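Local coordinates for uncharacterized protein PA2218 (Pseudomonas aeruginosa, PDB 2HDW), which is of unknown function but has the alpha/beta hydrolase fold and probably acts as a hydrolase, at residues L310-E315 with L337-A342; T200-D205 with A342-L347; I99-P104 with I176-W181. One frame throughout, in Å; residues are numbered along the deposited sequence.

Contact 1: L310-E315 with L337-A342; sequences LLIHGE and LIVPGA
I312 and V339 meet through their CG2 methyls, 4.0 Å apart, one bump leaning obliquely against the other. A second shallow fit lies nearer the strand starts: L310, with CG anti to its N (chi1 169°), swings its CD1 branch to 4.0 Å from L337 CB. L310, I312 and L337 pack on helix 356-366, and V339 lies on the same face of the sheet as I312 and L337. The face with H313 and I338 turns to helix 320-329 and the residue before it; H313 hydrogen-bonds S323 and S319. Here the CG2 branch of I338 fills the bend made by E315, 3.7 Å from E315 CB. G314 is the hollow: lacking a side chain, it takes A342 CB at 3.6 Å from its CA.

Beneath these bumps runs a parallel ladder, the closing edge of a beta-alpha-beta unit at the rim of the sheet. H313 grips strand 337-339 at both ends, its N giving to L337 O (2.9 Å) and its O receiving V339 N (2.8 Å). V339 O, at the head of a type II turn, accepts E315 N and, in a longer bond, A342 N from opposite faces of its plane. One carbonyl thus ties the turn firmly to the neighbouring strand and more loosely to itself.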
loop_
_atom_site.group_PDB
_atom_site.type_symbol
_atom_site.label_atom_id
_atom_site.label_comp_id
_atom_site.label_asym_id
_atom_site.label_seq_id
_atom_site.Cartn_x
_atom_site.Cartn_y
_atom_site.Cartn_z
ATOM N N LEU A 310 -9.566 -1.725 -11.906
ATOM C CA LEU A 310 -10.770 -1.293 -11.207
ATOM C C LEU A 310 -10.308 -0.351 -10.102
ATOM O O LEU A 310 -9.706 -0.788 -9.124
ATOM C CB LEU A 310 -11.514 -2.488 -10.592
ATOM C CG LEU A 310 -12.642 -2.121 -9.612
ATOM C CD1 LEU A 310 -13.690 -1.264 -10.325
ATOM C CD2 LEU A 310 -13.282 -3.380 -9.045
ATOM N N LEU A 311 -10.551 0.942 -10.267
ATOM C CA LEU A 311 -10.161 1.902 -9.246
ATOM C C LEU A 311 -11.404 2.197 -8.413
ATOM O O LEU A 311 -12.441 2.580 -8.952
ATOM C CB LEU A 311 -9.621 3.182 -9.890
ATOM C CG LEU A 311 -8.435 2.964 -10.840
ATOM C CD1 LEU A 311 -8.968 2.802 -12.256
ATOM C CD2 LEU A 311 -7.477 4.158 -10.786
ATOM N N ILE A 312 -11.296 2.000 -7.102
ATOM C CA ILE A 312 -12.412 2.209 -6.183
ATOM C C ILE A 312 -12.138 3.429 -5.304
ATOM O O ILE A 312 -11.030 3.591 -4.806
ATOM C CB ILE A 312 -12.600 0.956 -5.288
ATOM C CG1 ILE A 312 -12.710 -0.288 -6.176
ATOM C CG2 ILE A 312 -13.838 1.107 -4.404
ATOM C CD1 ILE A 312 -12.893 -1.598 -5.421
ATOM N N HIS A 313 -13.141 4.283 -5.104
ATOM C CA HIS A 313 -12.933 5.481 -4.294
ATOM C C HIS A 313 -14.216 6.054 -3.691
ATOM O O HIS A 313 -15.277 6.054 -4.327
ATOM C CB HIS A 313 -12.245 6.566 -5.135
ATOM C CG HIS A 313 -11.210 7.345 -4.382
ATOM N ND1 HIS A 313 -9.876 7.341 -4.731
ATOM C CD2 HIS A 313 -11.305 8.111 -3.269
ATOM C CE1 HIS A 313 -9.192 8.065 -3.863
ATOM N NE2 HIS A 313 -10.034 8.543 -2.965
ATOM N N GLY A 314 -14.104 6.538 -2.458
ATOM C CA GLY A 314 -15.240 7.128 -1.782
ATOM C C GLY A 314 -15.608 8.461 -2.407
ATOM O O GLY A 314 -14.735 9.258 -2.762
ATOM N N GLU A 315 -16.909 8.696 -2.540
ATOM C CA GLU A 315 -17.454 9.918 -3.125
ATOM C C GLU A 315 -16.987 11.195 -2.419
ATOM O O GLU A 315 -16.684 12.199 -3.066
ATOM C CB GLU A 315 -18.987 9.864 -3.069
ATOM C CG GLU A 315 -19.702 11.059 -3.686
ATOM C CD GLU A 315 -21.068 11.318 -3.049
ATOM O OE1 GLU A 315 -21.584 10.430 -2.340
ATOM O OE2 GLU A 315 -21.630 12.414 -3.263
ATOM N N LEU A 337 -14.975 3.126 -9.895
ATOM C CA LEU A 337 -16.143 2.841 -9.073
ATOM C C LEU A 337 -16.181 3.778 -7.874
ATOM O O LEU A 337 -15.310 3.728 -7.009
ATOM C CB LEU A 337 -16.084 1.387 -8.596
ATOM C CG LEU A 337 -17.213 0.838 -7.726
ATOM C CD1 LEU A 337 -18.554 0.945 -8.452
ATOM C CD2 LEU A 337 -16.899 -0.621 -7.393
ATOM N N ILE A 338 -17.205 4.626 -7.823
ATOM C CA ILE A 338 -17.359 5.580 -6.732
ATOM C C ILE A 338 -18.327 5.044 -5.676
ATOM O O ILE A 338 -19.437 4.626 -6.000
ATOM C CB ILE A 338 -17.893 6.936 -7.266
ATOM C CG1 ILE A 338 -16.904 7.522 -8.283
ATOM C CG2 ILE A 338 -18.119 7.907 -6.119
ATOM C CD1 ILE A 338 -15.487 7.716 -7.750
ATOM N N VAL A 339 -17.895 5.040 -4.418
ATOM C CA VAL A 339 -18.736 4.572 -3.323
ATOM C C VAL A 339 -19.476 5.779 -2.763
ATOM O O VAL A 339 -18.868 6.664 -2.153
ATOM C CB VAL A 339 -17.896 3.927 -2.206
ATOM C CG1 VAL A 339 -18.794 3.538 -1.036
ATOM C CG2 VAL A 339 -17.165 2.703 -2.754
ATOM N N PRO A 340 -20.802 5.828 -2.951
ATOM C CA PRO A 340 -21.572 6.970 -2.444
ATOM C C PRO A 340 -21.365 7.306 -0.971
ATOM O O PRO A 340 -21.396 6.430 -0.109
ATOM C CB PRO A 340 -23.019 6.583 -2.757
ATOM C CG PRO A 340 -22.989 5.072 -2.739
ATOM C CD PRO A 340 -21.696 4.767 -3.454
ATOM N N GLY A 341 -21.137 8.590 -0.707
ATOM C CA GLY A 341 -20.962 9.087 0.648
ATOM C C GLY A 341 -19.788 8.603 1.475
ATOM O O GLY A 341 -19.735 8.881 2.673
ATOM N N ALA A 342 -18.838 7.903 0.863
ATOM C CA ALA A 342 -17.695 7.393 1.607
ATOM C C ALA A 342 -16.515 8.363 1.661
ATOM O O ALA A 342 -16.224 9.079 0.695
ATOM C CB ALA A 342 -17.249 6.059 1.018
#

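Contact 2: T200-D205 with A342-L347; sequences TSTMYD and ASHVDL
T202 and H344 are brought together by two extended first torsions: OG1 of T202 stands anti to its N (chi1 -167°), and the H344 ring likewise (chi1 -179°). That rotation puts T202 CG2 in the crowded position between N and carbonyl carbon, from where the methyl sits over one face of the imidazole, 4.1 Å from its centroid, in a CH-pi contact. The two side chains cross at about a right angle.

Y204 limits the ring from another direction. The imidazole comes to the edge of the Y204 ring, near the plane of that ring, with the two planes turned 88° apart and the centroids separated by 5.5 Å. The Y204 hydroxyl points elsewhere, to Y214, Y263 and H318. Below, L347 lays CD2 against S201 OG at 3.7 Å, while that hydroxyl bonds Y116.

A water bridges the segments, lying 2.8 Å from T202 OG1 and donating to S343 O at 2.8 Å. The loop carrying H344 is shaped by a capping box: S343 N gives to D346 OD2 (2.8 Å) from above the carboxylate plane, and D346 N returns a longer bond to S343 OG (3.2 Å). R353 also pairs with D346.

H344 follows the last strand of the sheet, the place of the catalytic histidine in alpha/beta hydrolases. The T202 methyl and the Y204 ring border the imidazole, and the rings of H318 and Y348 meet it too. Together these neighbours would limit where the ring can sit, close to C179, consistent with that role.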
loop_
_atom_site.group_PDB
_atom_site.type_symbol
_atom_site.label_atom_id
_atom_site.label_comp_id
_atom_site.label_asym_id
_atom_site.label_seq_id
_atom_site.Cartn_x
_atom_site.Cartn_y
_atom_site.Cartn_z
ATOM N N THR A 200 -7.441 -0.783 -7.111
ATOM C CA THR A 200 -6.848 0.207 -6.221
ATOM C C THR A 200 -7.985 0.683 -5.328
ATOM O O THR A 200 -9.133 0.766 -5.771
ATOM C CB THR A 200 -6.262 1.429 -6.974
ATOM O OG1 THR A 200 -7.288 2.064 -7.749
ATOM C CG2 THR A 200 -5.115 1.004 -7.878
ATOM N N SER A 201 -7.679 0.969 -4.069
ATOM C CA SER A 201 -8.706 1.436 -3.147
ATOM C C SER A 201 -8.301 2.778 -2.540
ATOM O O SER A 201 -7.229 2.894 -1.945
ATOM C CB SER A 201 -8.930 0.403 -2.037
ATOM O OG SER A 201 -10.068 0.731 -1.256
ATOM N N THR A 202 -9.156 3.786 -2.713
ATOM C CA THR A 202 -8.914 5.132 -2.182
ATOM C C THR A 202 -7.426 5.506 -2.315
ATOM O O THR A 202 -6.767 5.927 -1.358
ATOM C CB THR A 202 -9.408 5.220 -0.692
ATOM O OG1 THR A 202 -9.450 6.590 -0.281
ATOM C CG2 THR A 202 -8.492 4.428 0.253
ATOM N N MET A 203 -6.924 5.379 -3.540
ATOM C CA MET A 203 -5.518 5.621 -3.855
ATOM C C MET A 203 -4.991 7.048 -3.816
ATOM O O MET A 203 -5.740 8.026 -3.888
ATOM C CB MET A 203 -5.178 5.040 -5.249
ATOM C CG MET A 203 -5.623 5.909 -6.450
ATOM S SD MET A 203 -4.998 5.377 -8.104
ATOM C CE MET A 203 -3.376 6.148 -8.152
ATOM N N TYR A 204 -3.665 7.120 -3.721
ATOM C CA TYR A 204 -2.883 8.351 -3.745
ATOM C C TYR A 204 -1.784 7.994 -4.744
ATOM O O TYR A 204 -1.457 6.818 -4.913
ATOM C CB TYR A 204 -2.151 8.589 -2.421
ATOM C CG TYR A 204 -2.763 9.531 -1.410
ATOM C CD1 TYR A 204 -3.988 9.247 -0.804
ATOM C CD2 TYR A 204 -2.044 10.638 -0.946
ATOM C CE1 TYR A 204 -4.471 10.026 0.246
ATOM C CE2 TYR A 204 -2.519 11.423 0.103
ATOM C CZ TYR A 204 -3.730 11.107 0.699
ATOM O OH TYR A 204 -4.174 11.833 1.785
ATOM N N ASP A 205 -1.230 8.993 -5.414
ATOM C CA ASP A 205 -0.080 8.773 -6.281
ATOM C C ASP A 205 0.922 9.503 -5.388
ATOM O O ASP A 205 0.942 10.735 -5.371
ATOM C CB ASP A 205 -0.222 9.505 -7.622
ATOM C CG ASP A 205 1.090 9.571 -8.393
ATOM O OD1 ASP A 205 2.157 9.497 -7.751
ATOM O OD2 ASP A 205 1.067 9.718 -9.635
ATOM N N ALA A 342 -18.838 7.903 0.863
ATOM C CA ALA A 342 -17.695 7.393 1.607
ATOM C C ALA A 342 -16.515 8.363 1.661
ATOM O O ALA A 342 -16.224 9.079 0.695
ATOM C CB ALA A 342 -17.249 6.059 1.018
ATOM N N SER A 343 -15.839 8.389 2.804
ATOM C CA SER A 343 -14.676 9.250 2.983
ATOM C C SER A 343 -13.456 8.427 2.596
ATOM O O SER A 343 -13.593 7.308 2.102
ATOM C CB SER A 343 -14.540 9.666 4.444
ATOM O OG SER A 343 -14.161 8.550 5.233
ATOM N N HIS A 344 -12.270 8.971 2.846
ATOM C CA HIS A 344 -11.034 8.265 2.532
ATOM C C HIS A 344 -10.825 7.103 3.499
ATOM O O HIS A 344 -10.719 5.941 3.083
ATOM C CB HIS A 344 -9.839 9.223 2.603
ATOM C CG HIS A 344 -8.530 8.578 2.263
ATOM N ND1 HIS A 344 -7.830 7.796 3.157
ATOM C CD2 HIS A 344 -7.826 8.547 1.108
ATOM C CE1 HIS A 344 -6.752 7.312 2.566
ATOM N NE2 HIS A 344 -6.727 7.751 1.322
ATOM N N VAL A 345 -10.774 7.408 4.795
ATOM C CA VAL A 345 -10.562 6.372 5.798
ATOM C C VAL A 345 -11.687 5.336 5.837
ATOM O O VAL A 345 -11.501 4.241 6.356
ATOM C CB VAL A 345 -10.356 6.989 7.205
ATOM C CG1 VAL A 345 -10.232 5.899 8.243
ATOM C CG2 VAL A 345 -9.081 7.840 7.209
ATOM N N ASP A 346 -12.847 5.661 5.275
ATOM C CA ASP A 346 -13.947 4.693 5.254
ATOM C C ASP A 346 -13.535 3.408 4.546
ATOM O O ASP A 346 -13.953 2.315 4.937
ATOM C CB ASP A 346 -15.173 5.245 4.523
ATOM C CG ASP A 346 -16.066 6.078 5.413
ATOM O OD1 ASP A 346 -15.991 5.944 6.655
ATOM O OD2 ASP A 346 -16.859 6.862 4.855
ATOM N N LEU A 347 -12.733 3.536 3.492
ATOM C CA LEU A 347 -12.306 2.361 2.734
ATOM C C LEU A 347 -11.097 1.656 3.336
ATOM O O LEU A 347 -10.489 0.797 2.702
ATOM C CB LEU A 347 -12.032 2.735 1.265
ATOM C CG LEU A 347 -13.238 2.656 0.307
ATOM C CD1 LEU A 347 -14.392 3.494 0.841
ATOM C CD2 LEU A 347 -12.836 3.132 -1.083
HETATM O O HOH W 1 -12.261 6.690 -0.316
#

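Contact 3: I99-P104 with I176-W181; sequences IVIGGP and IGICGW
P104 and C179 touch where two parallel strands end, at what looks like the nucleophile elbow of an alpha/beta hydrolase. C179 sits in the sharp turn between strand 173-178 and helix 180-191 with phi 53° and psi -128°, the strained backbone expected of a nucleophile there; that role is inferred from position and geometry.

This end is the tight one. The peptide before P104 is cis, and the ring lies beside I178, pointing the same way. G102 and G103 have no side chains, and W181 uses the space: its CB comes to 3.5 Å from G102 O and 3.6 Å from G103 CA, while its indole runs on to F130 and F155. The segment after strand 96-102 corresponds to the loop that often contributes to the oxyanion hole in this fold.

Toward the strand starts the fit is easier. I99 CG2 rests 3.8 Å from I176 CG1, and I101 lies alongside I176 with CG1 4.1 Å from I176 CB, ordinary spacings for aliphatic groups beneath helices 112-122 and 356-366. Neither end is a solvent side, since every touching residue is buried.

Backbone bonds join both halves. I176 N gives to V100 O, I176 O takes G102 N in a longer bond of 3.2 Å, and G102 O takes I178 N. Tightest of the carbon pairs, P104 CB and C179 CB lie 3.4 Å apart.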
loop_
_atom_site.group_PDB
_atom_site.type_symbol
_atom_site.label_atom_id
_atom_site.label_comp_id
_atom_site.label_asym_id
_atom_site.label_seq_id
_atom_site.Cartn_x
_atom_site.Cartn_y
_atom_site.Cartn_z
ATOM N N ILE A 99 -3.847 -13.153 -4.433
ATOM C CA ILE A 99 -3.863 -11.691 -4.437
ATOM C C ILE A 99 -2.822 -11.119 -3.476
ATOM O O ILE A 99 -2.754 -11.524 -2.314
ATOM C CB ILE A 99 -5.239 -11.144 -3.984
ATOM C CG1 ILE A 99 -6.355 -11.724 -4.850
ATOM C CG2 ILE A 99 -5.252 -9.627 -4.059
ATOM C CD1 ILE A 99 -7.750 -11.341 -4.373
ATOM N N VAL A 100 -2.008 -10.185 -3.960
ATOM C CA VAL A 100 -1.023 -9.541 -3.097
ATOM C C VAL A 100 -1.583 -8.172 -2.749
ATOM O O VAL A 100 -1.989 -7.412 -3.631
ATOM C CB VAL A 100 0.343 -9.360 -3.782
ATOM C CG1 VAL A 100 1.234 -8.469 -2.913
ATOM C CG2 VAL A 100 1.005 -10.717 -3.978
ATOM N N ILE A 101 -1.604 -7.861 -1.461
ATOM C CA ILE A 101 -2.150 -6.598 -0.999
ATOM C C ILE A 101 -1.145 -5.730 -0.250
ATOM O O ILE A 101 -0.462 -6.200 0.659
ATOM C CB ILE A 101 -3.361 -6.860 -0.097
ATOM C CG1 ILE A 101 -4.304 -7.840 -0.804
ATOM C CG2 ILE A 101 -4.072 -5.555 0.217
ATOM C CD1 ILE A 101 -5.410 -8.368 0.053
ATOM N N GLY A 102 -1.066 -4.461 -0.643
ATOM C CA GLY A 102 -0.159 -3.531 0.004
ATOM C C GLY A 102 -0.839 -2.195 0.252
ATOM O O GLY A 102 -1.796 -1.833 -0.444
ATOM N N GLY A 103 -0.351 -1.465 1.249
ATOM C CA GLY A 103 -0.914 -0.165 1.573
ATOM C C GLY A 103 -1.652 -0.187 2.898
ATOM O O GLY A 103 -1.940 -1.265 3.417
ATOM N N PRO A 104 -1.949 0.982 3.491
ATOM C CA PRO A 104 -1.625 2.328 2.996
ATOM C C PRO A 104 -0.133 2.633 3.057
ATOM O O PRO A 104 0.639 1.882 3.649
ATOM C CB PRO A 104 -2.410 3.244 3.932
ATOM C CG PRO A 104 -3.594 2.404 4.319
ATOM C CD PRO A 104 -2.955 1.054 4.567
ATOM N N ILE A 176 -3.927 -5.757 -5.034
ATOM C CA ILE A 176 -4.783 -4.675 -4.561
ATOM C C ILE A 176 -3.876 -3.620 -3.921
ATOM O O ILE A 176 -3.083 -3.934 -3.028
ATOM C CB ILE A 176 -5.811 -5.148 -3.502
ATOM C CG1 ILE A 176 -6.805 -6.135 -4.119
ATOM C CG2 ILE A 176 -6.586 -3.938 -2.963
ATOM C CD1 ILE A 176 -7.729 -6.792 -3.097
ATOM N N GLY A 177 -3.988 -2.382 -4.392
ATOM C CA GLY A 177 -3.186 -1.298 -3.847
ATOM C C GLY A 177 -4.085 -0.338 -3.093
ATOM O O GLY A 177 -4.996 0.252 -3.674
ATOM N N ILE A 178 -3.827 -0.179 -1.799
ATOM C CA ILE A 178 -4.622 0.694 -0.947
ATOM C C ILE A 178 -3.918 2.021 -0.664
ATOM O O ILE A 178 -2.712 2.058 -0.423
ATOM C CB ILE A 178 -4.906 0.033 0.431
ATOM C CG1 ILE A 178 -5.432 -1.392 0.247
ATOM C CG2 ILE A 178 -5.912 0.873 1.208
ATOM C CD1 ILE A 178 -5.455 -2.208 1.532
ATOM N N CYS A 179 -4.680 3.106 -0.693
ATOM C CA CYS A 179 -4.130 4.419 -0.393
ATOM C C CYS A 179 -2.893 4.697 -1.255
ATOM O O CYS A 179 -2.930 4.546 -2.478
ATOM C CB CYS A 179 -3.782 4.465 1.102
ATOM S SG CYS A 179 -3.511 6.110 1.825
ATOM N N GLY A 180 -1.797 5.086 -0.611
ATOM C CA GLY A 180 -0.571 5.378 -1.335
ATOM C C GLY A 180 -0.049 4.230 -2.179
ATOM O O GLY A 180 0.626 4.447 -3.185
ATOM N N TRP A 181 -0.349 2.997 -1.785
ATOM C CA TRP A 181 0.127 1.864 -2.563
ATOM C C TRP A 181 -0.756 1.550 -3.759
ATOM O O TRP A 181 -0.471 0.632 -4.542
ATOM C CB TRP A 181 0.307 0.646 -1.667
ATOM C CG TRP A 181 1.593 0.740 -0.911
ATOM C CD1 TRP A 181 1.873 1.570 0.144
ATOM C CD2 TRP A 181 2.811 0.061 -1.222
ATOM N NE1 TRP A 181 3.201 1.450 0.503
ATOM C CE2 TRP A 181 3.798 0.533 -0.323
ATOM C CE3 TRP A 181 3.169 -0.899 -2.180
ATOM C CZ2 TRP A 181 5.118 0.077 -0.354
ATOM C CZ3 TRP A 181 4.484 -1.354 -2.210
ATOM C CH2 TRP A 181 5.442 -0.863 -1.301
#

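Strand 197-201 is the common neighbour, lying between the strands of contacts 1 and 3. Toward contact 1, T200 O probably accepts I312 N at 2.8 Å; toward contact 3, S201 N probably gives to G177 O and S201 O probably takes C179 N, each at 2.8 Å. Contact 2 therefore sits in the middle, its centre about 8 Å from that of contact 1 and about 10 Å from that of contact 3, whose centres are about 16 Å apart. A342, shared by contacts 1 and 2, leads from the edge strand to H344, which meets C179 of contact 3. The presumed active site thus forms where contacts 2 and 3 meet.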